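Local coordinates for protein B-agarase (Saccharophagus degradans, PDB 4BQ2) that hydrolyses agarose from the chain end as an exo-beta-agarase of glycoside hydrolase family 50, at residues Asn539-Leu544 / Thr564-Ala569; Tyr578-Phe583 / Val614-Lys619; Trp698-Asp703 / Tyr716-Val721. All blocks are in the same frame, centred on the assembly; numbering follows the deposited sequence.

Followed from the N terminus, the chain closes three loops in series, none enclosing or crossing another. Interaction 1 closes 19 residues by bringing helix 535-542 back against the first turn of helix 565-593, in an outlying helical part of the molecule. The same long helix then runs inward, and its middle packs on helix 611-620 in interaction 2, with 30 residues between the segments; the two centres are about 24 Å apart. Interaction 3 closes 12 residues just beyond strand 693-699, spatially nearer the centre of the molecule, its centre about 31 Å from that of interaction 2. Helix 565-593 thus links the periphery to the probable barrel wall, while interaction 3 joins a strand end to its following loop.

Interaction 1. Residues Asn539-Leu544 / Thr564-Ala569; sequences NNAWGL and TDTLRA
The indole of Trp542 carries a methyl group of Leu567 on one face: CD2 of Leu567 stands 3.4 Å from the centroid of the five-membered ring of Trp542, only 1° off its normal, a CH-pi contact in which all five ring atoms are about equally near. The two side chains cross at roughly a right angle, and of the leucine branches it is CD2 that touches the ring. At the edge of the indole, in its plane, lies Leu544 CD1, while NE1 is hydrogen-bonded to Asp570, one turn beyond Leu567 on the same helix.

Beside this apolar contact the polar grip centres on one carbonyl. Thr566 OG1 donates to Ala541 O over a short 2.5 Å, approaching from above the carbonyl plane, 44° out of it. With chi1 at 52° the hydroxyl lies between the backbone N and the carbonyl carbon of its own residue, and this turns it toward the other helix; the aliphatic part follows, Thr566 CB resting 3.9 Å from Ala541 CB. A water molecule donates a second bond to Ala541 O at 2.8 Å and is itself 2.7 Å from Thr564 OG1. Thr564 is the N-cap of its helix, and its OG1 also accepts a weak, long bond from Leu567 N (3.5 Å). A carbonyl near the end of one helix is therefore tied, directly and through water, to the first turn of the next. Just beyond it, Gly543 takes positive phi as the chain turns to place Leu544 beside the indole.

The contact joins the C-terminal part of helix 535-542 to the start of helix 565-593, far from the centre of the chain. Helix 519-532 packs alongside, its Leu528 and Tyr532 touching Trp542 and Tyr532 also meeting Ala541.

Interaction 2. Residues Tyr578-Phe583 / Val614-Lys619; sequences YADQYF and VKAAAK
Ala579 begins a close helix-helix packing with Ala616, their CB atoms 3.6 Å apart. The two helices probably belong to the outer layer of the (beta/alpha)8 barrel expected of this glycoside hydrolase family, and short strand 598-599 lies between them in sequence. Segments 578-583 and 614-619 run broadly parallel, crossing at -32° with their axes 8.4 Å apart at closest approach; small alanine side chains at the interface make such proximity possible.

Next along the first segment, Asp580 passes over the same alanine. Its carboxylate OD1 lies 3.3 Å from Ala616 CB, a van der Waals contact between oxygen and methyl at the partly exposed border of the interface. Lys619, one turn further along the partner helix, extends on this side as well, but its NZ remains 6.4 Å from Asp580 OD1; any attraction between the charges would act at a distance.

Gln581 and Tyr582 serve other neighbours. Gln581 NE2 donates to Val457 O, and Tyr582 OH is hydrogen-bonded to Asp489, just after strand 483-488, so this side of the helix meets other parts of the barrel. Tyr582 nevertheless takes part indirectly, because its edge backs the ring of the following residue.

Phe583 makes the broadest contribution from the first segment. Its CG is anti to the carbonyl carbon (chi1 -72°), which lays the ring against the partner helix. Ala617 CB makes a CH-pi contact over one face, 3.9 Å from the ring centroid of Phe583, and Ala617 CA also lies above the ring centre; the backbone itself thus forms part of the surface on which the phenyl rests. Ala616 CB comes to the same ring obliquely, 3.8 Å from Phe583 CD2. Val613 and Tyr620 on the partner helix also touch the phenyl. On the face opposite Ala617, Tyr582 CD2 sits over the ring centre, 3.6 Å above the plane of Phe583.

Interaction 3. Residues Trp698-Asp703 / Tyr716-Val721; sequences WFQYMD and YNVGFV
Trp698 and Phe720 meet edge-to-face where strand 693-699, which pairs with strands 280-287 and 648-652 in the central sheet of what is probably a (beta/alpha)8 barrel, runs out into its following loop. The edge of Phe720 points at the indole face, with planes at 85° and the centroid of the Phe720 ring 4.8 Å from that of the Trp698 five-membered ring. Met731 of helix 729-739 touches both side chains.

Hydrogen bonds join the two segments. Gln700 N, following a cis peptide, donates to Val718 O at 3.1 Å, and a side-chain donor, Trp698 NE1, reaches the same oxygen in a weak bond. Tyr701 O accepts from Val721 N and, weakly, from Phe720 N; Val721 O in turn receives Asp703 N (3.0 Å), completing a single beta bridge between Met702 and Val721. Gly719 lies tightly between the segments, its CA 3.4 Å from Met702 C.

Among the apolar contacts, Met702 CG lies 3.5 Å from Val721 CG2, the two side chains alongside each other and pointing the same way.

The carboxylate of Asp703 adds a side-chain bond to Gly719. Its OD2 is held by Tyr728 and also bonds a glycerol, probably from crystallisation. Asn717, centre of an inverse gamma turn, directs ND2 to Ala657 O. Asp703 OD1 accepts Gly719 N at 2.9 Å, on its anti side and 21° out of the carboxylate plane.

Interaction 1. Residues Asn539-Leu544 / Thr564-Ala569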
loop_
_atom_site.group_PDB
_atom_site.type_symbol
_atom_site.label_atom_id
_atom_site.label_comp_id
_atom_site.label_asym_id
_atom_site.label_seq_id
_atom_site.Cartn_x
_atom_site.Cartn_y
_atom_site.Cartn_z
ATOM N N ASN A 539 1.151 6.031 -41.690
ATOM C CA ASN A 539 1.104 4.659 -42.220
ATOM C C ASN A 539 2.458 3.981 -42.283
ATOM O O ASN A 539 2.593 2.814 -41.905
ATOM C CB ASN A 539 0.497 4.635 -43.618
ATOM C CG ASN A 539 -1.012 4.656 -43.595
ATOM O OD1 ASN A 539 -1.644 4.134 -42.678
ATOM N ND2 ASN A 539 -1.598 5.251 -44.616
ATOM N N ASN A 540 3.455 4.705 -42.780
ATOM C CA ASN A 540 4.783 4.127 -42.889
ATOM C C ASN A 540 5.449 4.006 -41.536
ATOM O O ASN A 540 6.217 3.094 -41.323
ATOM C CB ASN A 540 5.671 4.923 -43.847
ATOM C CG ASN A 540 5.520 4.473 -45.295
ATOM O OD1 ASN A 540 5.352 3.278 -45.591
ATOM N ND2 ASN A 540 5.596 5.431 -46.208
ATOM N N ALA A 541 5.163 4.933 -40.626
ATOM C CA ALA A 541 5.735 4.840 -39.280
ATOM C C ALA A 541 5.151 3.646 -38.509
ATOM O O ALA A 541 5.885 2.923 -37.816
ATOM C CB ALA A 541 5.574 6.149 -38.511
ATOM N N TRP A 542 3.859 3.398 -38.689
ATOM C CA TRP A 542 3.174 2.362 -37.922
ATOM C C TRP A 542 3.031 1.066 -38.668
ATOM O O TRP A 542 2.507 0.089 -38.122
ATOM C CB TRP A 542 1.793 2.852 -37.477
ATOM C CG TRP A 542 1.848 3.938 -36.422
ATOM C CD1 TRP A 542 2.933 4.673 -36.051
ATOM C CD2 TRP A 542 0.744 4.426 -35.643
ATOM N NE1 TRP A 542 2.578 5.572 -35.068
ATOM C CE2 TRP A 542 1.240 5.433 -34.799
ATOM C CE3 TRP A 542 -0.617 4.091 -35.573
ATOM C CZ2 TRP A 542 0.416 6.136 -33.894
ATOM C CZ3 TRP A 542 -1.437 4.783 -34.681
ATOM C CH2 TRP A 542 -0.912 5.792 -33.850
ATOM N N GLY A 543 3.518 1.060 -39.909
ATOM C CA GLY A 543 3.378 -0.096 -40.794
ATOM C C GLY A 543 1.923 -0.377 -41.141
ATOM O O GLY A 543 1.538 -1.524 -41.282
ATOM N N LEU A 544 1.107 0.668 -41.279
ATOM C CA LEU A 544 -0.331 0.489 -41.532
ATOM C C LEU A 544 -0.744 0.965 -42.932
ATOM O O LEU A 544 0.080 1.489 -43.683
ATOM C CB LEU A 544 -1.152 1.239 -40.466
ATOM C CG LEU A 544 -1.140 0.808 -38.995
ATOM C CD1 LEU A 544 -1.990 1.751 -38.158
ATOM C CD2 LEU A 544 -1.635 -0.619 -38.826
ATOM N N THR A 564 7.623 -0.837 -31.809
ATOM C CA THR A 564 8.783 -0.452 -32.624
ATOM C C THR A 564 9.255 0.929 -32.169
ATOM O O THR A 564 8.606 1.554 -31.320
ATOM C CB THR A 564 8.412 -0.373 -34.117
ATOM O OG1 THR A 564 7.353 0.583 -34.287
ATOM C CG2 THR A 564 7.998 -1.725 -34.638
ATOM N N ASP A 565 10.344 1.426 -32.763
ATOM C CA ASP A 565 10.895 2.745 -32.399
ATOM C C ASP A 565 9.888 3.861 -32.575
ATOM O O ASP A 565 9.768 4.733 -31.710
ATOM C CB ASP A 565 12.168 3.033 -33.209
ATOM C CG ASP A 565 13.309 2.066 -32.854
ATOM O OD1 ASP A 565 13.304 1.567 -31.709
ATOM O OD2 ASP A 565 14.174 1.767 -33.716
ATOM N N THR A 566 9.173 3.852 -33.706
ATOM C CA THR A 566 8.225 4.933 -33.990
ATOM C C THR A 566 7.024 4.837 -33.047
ATOM O O THR A 566 6.641 5.851 -32.453
ATOM C CB THR A 566 7.759 4.972 -35.479
ATOM O OG1 THR A 566 7.292 3.680 -35.869
ATOM C CG2 THR A 566 8.899 5.359 -36.404
ATOM N N LEU A 567 6.444 3.635 -32.901
ATOM C CA LEU A 567 5.342 3.438 -31.965
ATOM C C LEU A 567 5.742 3.821 -30.540
ATOM O O LEU A 567 5.031 4.578 -29.880
ATOM C CB LEU A 567 4.794 1.991 -32.009
ATOM C CG LEU A 567 3.857 1.669 -33.175
ATOM C CD1 LEU A 567 3.515 0.182 -33.184
ATOM C CD2 LEU A 567 2.589 2.534 -33.128
ATOM N N ARG A 568 6.912 3.381 -30.078
ATOM C CA ARG A 568 7.368 3.827 -28.761
ATOM C C ARG A 568 7.463 5.372 -28.625
ATOM O O ARG A 568 6.982 5.955 -27.633
ATOM C CB ARG A 568 8.710 3.183 -28.411
ATOM C CG ARG A 568 9.180 3.533 -27.024
ATOM C CD ARG A 568 10.575 2.960 -26.750
ATOM N NE ARG A 568 10.623 1.528 -27.051
ATOM C CZ ARG A 568 10.268 0.563 -26.204
ATOM N NH1 ARG A 568 9.847 0.871 -24.975
ATOM N NH2 ARG A 568 10.328 -0.711 -26.589
ATOM N N ALA A 569 8.074 6.030 -29.614
ATOM C CA ALA A 569 8.228 7.492 -29.586
ATOM C C ALA A 569 6.866 8.169 -29.501
ATOM O O ALA A 569 6.683 9.142 -28.758
ATOM C CB ALA A 569 8.989 7.984 -30.817
HETATM O O HOH W 1 5.878 0.398 -36.524
#

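Interaction 2. Residues Tyr578-Phe583 / Val614-Lys619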
loop_
_atom_site.group_PDB
_atom_site.type_symbol
_atom_site.label_atom_id
_atom_site.label_comp_id
_atom_site.label_asym_id
_atom_site.label_seq_id
_atom_site.Cartn_x
_atom_site.Cartn_y
_atom_site.Cartn_z
ATOM N N TYR A 578 -0.744 13.578 -22.027
ATOM C CA TYR A 578 -1.801 13.201 -21.087
ATOM C C TYR A 578 -1.426 13.617 -19.638
ATOM O O TYR A 578 -2.196 14.308 -18.946
ATOM C CB TYR A 578 -2.067 11.679 -21.153
ATOM C CG TYR A 578 -3.094 11.213 -20.109
ATOM C CD1 TYR A 578 -4.475 11.358 -20.339
ATOM C CD2 TYR A 578 -2.690 10.685 -18.883
ATOM C CE1 TYR A 578 -5.421 10.967 -19.374
ATOM C CE2 TYR A 578 -3.634 10.283 -17.924
ATOM C CZ TYR A 578 -4.996 10.441 -18.167
ATOM O OH TYR A 578 -5.955 10.031 -17.222
ATOM N N ALA A 579 -0.259 13.172 -19.186
ATOM C CA ALA A 579 0.227 13.530 -17.851
ATOM C C ALA A 579 0.449 15.047 -17.645
ATOM O O ALA A 579 0.089 15.585 -16.588
ATOM C CB ALA A 579 1.466 12.734 -17.496
ATOM N N ASP A 580 1.015 15.740 -18.637
ATOM C CA ASP A 580 1.098 17.209 -18.558
ATOM C C ASP A 580 -0.256 17.883 -18.313
ATOM O O ASP A 580 -0.367 18.780 -17.467
ATOM C CB ASP A 580 1.677 17.788 -19.844
ATOM C CG ASP A 580 3.191 17.672 -19.929
ATOM O OD1 ASP A 580 3.880 17.419 -18.909
ATOM O OD2 ASP A 580 3.712 17.850 -21.054
ATOM N N GLN A 581 -1.282 17.424 -19.031
ATOM C CA GLN A 581 -2.618 17.992 -18.898
ATOM C C GLN A 581 -3.248 17.674 -17.541
ATOM O O GLN A 581 -3.938 18.549 -16.948
ATOM C CB GLN A 581 -3.514 17.546 -20.073
ATOM C CG GLN A 581 -4.953 18.037 -20.009
ATOM C CD GLN A 581 -5.143 19.549 -20.194
ATOM O OE1 GLN A 581 -4.229 20.281 -20.602
ATOM N NE2 GLN A 581 -6.354 20.019 -19.905
ATOM N N TYR A 582 -3.034 16.434 -17.055
ATOM C CA TYR A 582 -3.503 16.053 -15.722
ATOM C C TYR A 582 -2.919 17.028 -14.677
ATOM O O TYR A 582 -3.670 17.665 -13.902
ATOM C CB TYR A 582 -3.123 14.596 -15.366
ATOM C CG TYR A 582 -3.445 14.288 -13.913
ATOM C CD1 TYR A 582 -4.737 13.904 -13.521
ATOM C CD2 TYR A 582 -2.475 14.433 -12.922
ATOM C CE1 TYR A 582 -5.028 13.653 -12.177
ATOM C CE2 TYR A 582 -2.767 14.218 -11.588
ATOM C CZ TYR A 582 -4.041 13.831 -11.222
ATOM O OH TYR A 582 -4.285 13.610 -9.893
ATOM N N PHE A 583 -1.585 17.159 -14.670
ATOM C CA PHE A 583 -0.898 17.976 -13.653
ATOM C C PHE A 583 -1.106 19.469 -13.803
ATOM O O PHE A 583 -1.201 20.168 -12.790
ATOM C CB PHE A 583 0.598 17.630 -13.551
ATOM C CG PHE A 583 0.853 16.306 -12.916
ATOM C CD1 PHE A 583 0.600 16.127 -11.558
ATOM C CD2 PHE A 583 1.276 15.203 -13.676
ATOM C CE1 PHE A 583 0.765 14.886 -10.965
ATOM C CE2 PHE A 583 1.474 13.951 -13.072
ATOM C CZ PHE A 583 1.228 13.803 -11.712
ATOM N N VAL A 614 6.322 10.996 -14.414
ATOM C CA VAL A 614 7.149 11.580 -13.366
ATOM C C VAL A 614 7.641 12.966 -13.814
ATOM O O VAL A 614 7.593 13.921 -13.050
ATOM C CB VAL A 614 8.356 10.691 -13.011
ATOM C CG1 VAL A 614 9.152 11.344 -11.904
ATOM C CG2 VAL A 614 7.918 9.285 -12.543
ATOM N N LYS A 615 8.078 13.085 -15.064
ATOM C CA LYS A 615 8.605 14.389 -15.539
ATOM C C LYS A 615 7.507 15.460 -15.604
ATOM O O LYS A 615 7.744 16.637 -15.294
ATOM C CB LYS A 615 9.293 14.209 -16.882
ATOM C CG LYS A 615 10.642 13.504 -16.728
ATOM C CD LYS A 615 11.187 13.037 -18.073
ATOM C CE LYS A 615 12.671 12.718 -18.009
ATOM N NZ LYS A 615 13.136 12.127 -19.297
ATOM N N ALA A 616 6.296 15.025 -15.941
ATOM C CA ALA A 616 5.118 15.890 -15.923
ATOM C C ALA A 616 4.861 16.423 -14.518
ATOM O O ALA A 616 4.619 17.616 -14.339
ATOM C CB ALA A 616 3.885 15.154 -16.475
ATOM N N ALA A 617 4.941 15.541 -13.516
ATOM C CA ALA A 617 4.755 15.940 -12.124
ATOM C C ALA A 617 5.864 16.908 -11.703
ATOM O O ALA A 617 5.627 17.886 -10.983
ATOM C CB ALA A 617 4.730 14.712 -11.219
ATOM N N ALA A 618 7.077 16.654 -12.184
ATOM C CA ALA A 618 8.196 17.545 -11.826
ATOM C C ALA A 618 7.929 18.976 -12.318
ATOM O O ALA A 618 8.381 19.940 -11.711
ATOM C CB ALA A 618 9.508 17.018 -12.394
ATOM N N LYS A 619 7.180 19.110 -13.400
ATOM C CA LYS A 619 6.944 20.413 -14.022
ATOM C C LYS A 619 5.969 21.241 -13.181
ATOM O O LYS A 619 6.145 22.463 -13.051
ATOM C CB LYS A 619 6.417 20.213 -15.456
ATOM C CG LYS A 619 6.359 21.470 -16.328
ATOM C CD LYS A 619 5.967 21.109 -17.765
ATOM C CE LYS A 619 6.211 22.267 -18.728
ATOM N NZ LYS A 619 5.561 23.521 -18.273
#

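Interaction 3. Residues Trp698-Asp703 / Tyr716-Val721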
loop_
_atom_site.group_PDB
_atom_site.type_symbol
_atom_site.label_atom_id
_atom_site.label_comp_id
_atom_site.label_asym_id
_atom_site.label_seq_id
_atom_site.Cartn_x
_atom_site.Cartn_y
_atom_site.Cartn_z
ATOM N N TRP A 698 4.623 7.150 7.022
ATOM C CA TRP A 698 4.301 5.730 7.235
ATOM C C TRP A 698 2.823 5.482 7.098
ATOM O O TRP A 698 1.979 6.261 7.631
ATOM C CB TRP A 698 4.764 5.400 8.668
ATOM C CG TRP A 698 4.214 4.136 9.264
ATOM C CD1 TRP A 698 2.936 3.916 9.733
ATOM C CD2 TRP A 698 4.926 2.933 9.443
ATOM N NE1 TRP A 698 2.822 2.620 10.219
ATOM C CE2 TRP A 698 4.033 1.994 10.041
ATOM C CE3 TRP A 698 6.245 2.539 9.158
ATOM C CZ2 TRP A 698 4.434 0.700 10.370
ATOM C CZ3 TRP A 698 6.629 1.255 9.466
ATOM C CH2 TRP A 698 5.740 0.359 10.098
ATOM N N PHE A 699 2.482 4.414 6.377
ATOM C CA PHE A 699 1.095 4.003 6.214
ATOM C C PHE A 699 0.891 2.759 7.085
ATOM O O PHE A 699 1.439 1.700 6.752
ATOM C CB PHE A 699 0.838 3.653 4.734
ATOM C CG PHE A 699 -0.620 3.407 4.399
ATOM C CD1 PHE A 699 -1.220 2.181 4.702
ATOM C CD2 PHE A 699 -1.390 4.396 3.772
ATOM C CE1 PHE A 699 -2.559 1.948 4.376
ATOM C CE2 PHE A 699 -2.745 4.181 3.457
ATOM C CZ PHE A 699 -3.337 2.952 3.776
ATOM N N GLN A 700 0.152 2.833 8.201
ATOM C CA GLN A 700 -0.712 3.936 8.631
ATOM C C GLN A 700 -0.737 3.993 10.172
ATOM O O GLN A 700 -0.004 3.274 10.823
ATOM C CB GLN A 700 -2.117 3.684 8.085
ATOM C CG GLN A 700 -2.632 2.292 8.521
ATOM C CD GLN A 700 -3.992 1.946 7.972
ATOM O OE1 GLN A 700 -4.564 2.668 7.155
ATOM N NE2 GLN A 700 -4.521 0.829 8.420
ATOM N N TYR A 701 -1.603 4.825 10.755
ATOM C CA TYR A 701 -1.625 5.027 12.211
ATOM C C TYR A 701 -2.042 3.725 12.939
ATOM O O TYR A 701 -1.426 3.339 13.928
ATOM C CB TYR A 701 -2.619 6.163 12.521
ATOM C CG TYR A 701 -2.746 6.612 13.965
ATOM C CD1 TYR A 701 -1.739 6.409 14.893
ATOM C CD2 TYR A 701 -3.886 7.336 14.367
ATOM C CE1 TYR A 701 -1.888 6.841 16.212
ATOM C CE2 TYR A 701 -4.012 7.822 15.654
ATOM C CZ TYR A 701 -3.024 7.565 16.575
ATOM O OH TYR A 701 -3.189 8.066 17.875
ATOM N N MET A 702 -3.112 3.089 12.460
ATOM C CA MET A 702 -3.678 1.911 13.166
ATOM C C MET A 702 -3.520 0.675 12.298
ATOM O O MET A 702 -3.481 0.816 11.081
ATOM C CB MET A 702 -5.166 2.127 13.429
ATOM C CG MET A 702 -5.452 3.384 14.245
ATOM S SD MET A 702 -6.427 4.682 13.413
ATOM C CE MET A 702 -7.982 3.892 12.980
ATOM N N ASP A 703 -3.472 -0.517 12.899
ATOM C CA ASP A 703 -3.560 -1.742 12.103
ATOM C C ASP A 703 -4.852 -1.703 11.343
ATOM O O ASP A 703 -5.867 -1.175 11.840
ATOM C CB ASP A 703 -3.598 -3.005 13.000
ATOM C CG ASP A 703 -2.279 -3.300 13.673
ATOM O OD1 ASP A 703 -1.208 -2.906 13.146
ATOM O OD2 ASP A 703 -2.325 -3.919 14.766
ATOM N N TYR A 716 -3.693 -5.854 7.422
ATOM C CA TYR A 716 -2.271 -5.839 7.731
ATOM C C TYR A 716 -1.852 -5.307 9.107
ATOM O O TYR A 716 -2.491 -4.408 9.656
ATOM C CB TYR A 716 -1.568 -4.919 6.696
ATOM C CG TYR A 716 -1.738 -5.229 5.215
ATOM C CD1 TYR A 716 -1.999 -6.534 4.757
ATOM C CD2 TYR A 716 -1.555 -4.220 4.258
ATOM C CE1 TYR A 716 -2.132 -6.812 3.411
ATOM C CE2 TYR A 716 -1.651 -4.489 2.896
ATOM C CZ TYR A 716 -1.930 -5.777 2.470
ATOM O OH TYR A 716 -2.023 -6.050 1.110
ATOM N N ASN A 717 -0.701 -5.774 9.593
ATOM C CA ASN A 717 -0.060 -5.213 10.783
ATOM C C ASN A 717 0.782 -4.024 10.396
ATOM O O ASN A 717 1.994 -4.103 10.391
ATOM C CB ASN A 717 0.796 -6.260 11.523
ATOM C CG ASN A 717 1.600 -5.658 12.685
ATOM O OD1 ASN A 717 1.149 -4.695 13.382
ATOM N ND2 ASN A 717 2.791 -6.161 12.873
ATOM N N VAL A 718 0.133 -2.906 10.095
ATOM C CA VAL A 718 0.842 -1.756 9.588
ATOM C C VAL A 718 0.661 -0.549 10.503
ATOM O O VAL A 718 1.049 0.561 10.142
ATOM C CB VAL A 718 0.464 -1.466 8.121
ATOM C CG1 VAL A 718 0.939 -2.621 7.254
ATOM C CG2 VAL A 718 -1.033 -1.248 7.948
ATOM N N GLY A 719 0.113 -0.790 11.703
ATOM C CA GLY A 719 -0.166 0.310 12.648
ATOM C C GLY A 719 1.008 0.649 13.548
ATOM O O GLY A 719 1.862 -0.206 13.816
ATOM N N PHE A 720 1.059 1.910 13.983
ATOM C CA PHE A 720 1.781 2.262 15.217
ATOM C C PHE A 720 0.954 1.883 16.455
ATOM O O PHE A 720 1.497 1.742 17.537
ATOM C CB PHE A 720 2.156 3.761 15.226
ATOM C CG PHE A 720 3.541 4.023 14.713
ATOM C CD1 PHE A 720 3.899 3.662 13.419
ATOM C CD2 PHE A 720 4.510 4.590 15.552
ATOM C CE1 PHE A 720 5.195 3.911 12.948
ATOM C CE2 PHE A 720 5.797 4.820 15.089
ATOM C CZ PHE A 720 6.151 4.479 13.785
ATOM N N VAL A 721 -0.345 1.699 16.276
ATOM C CA VAL A 721 -1.206 1.180 17.372
ATOM C C VAL A 721 -2.001 0.007 16.863
ATOM O O VAL A 721 -2.280 -0.078 15.664
ATOM C CB VAL A 721 -2.171 2.263 17.948
ATOM C CG1 VAL A 721 -1.390 3.473 18.500
ATOM C CG2 VAL A 721 -3.223 2.724 16.926
#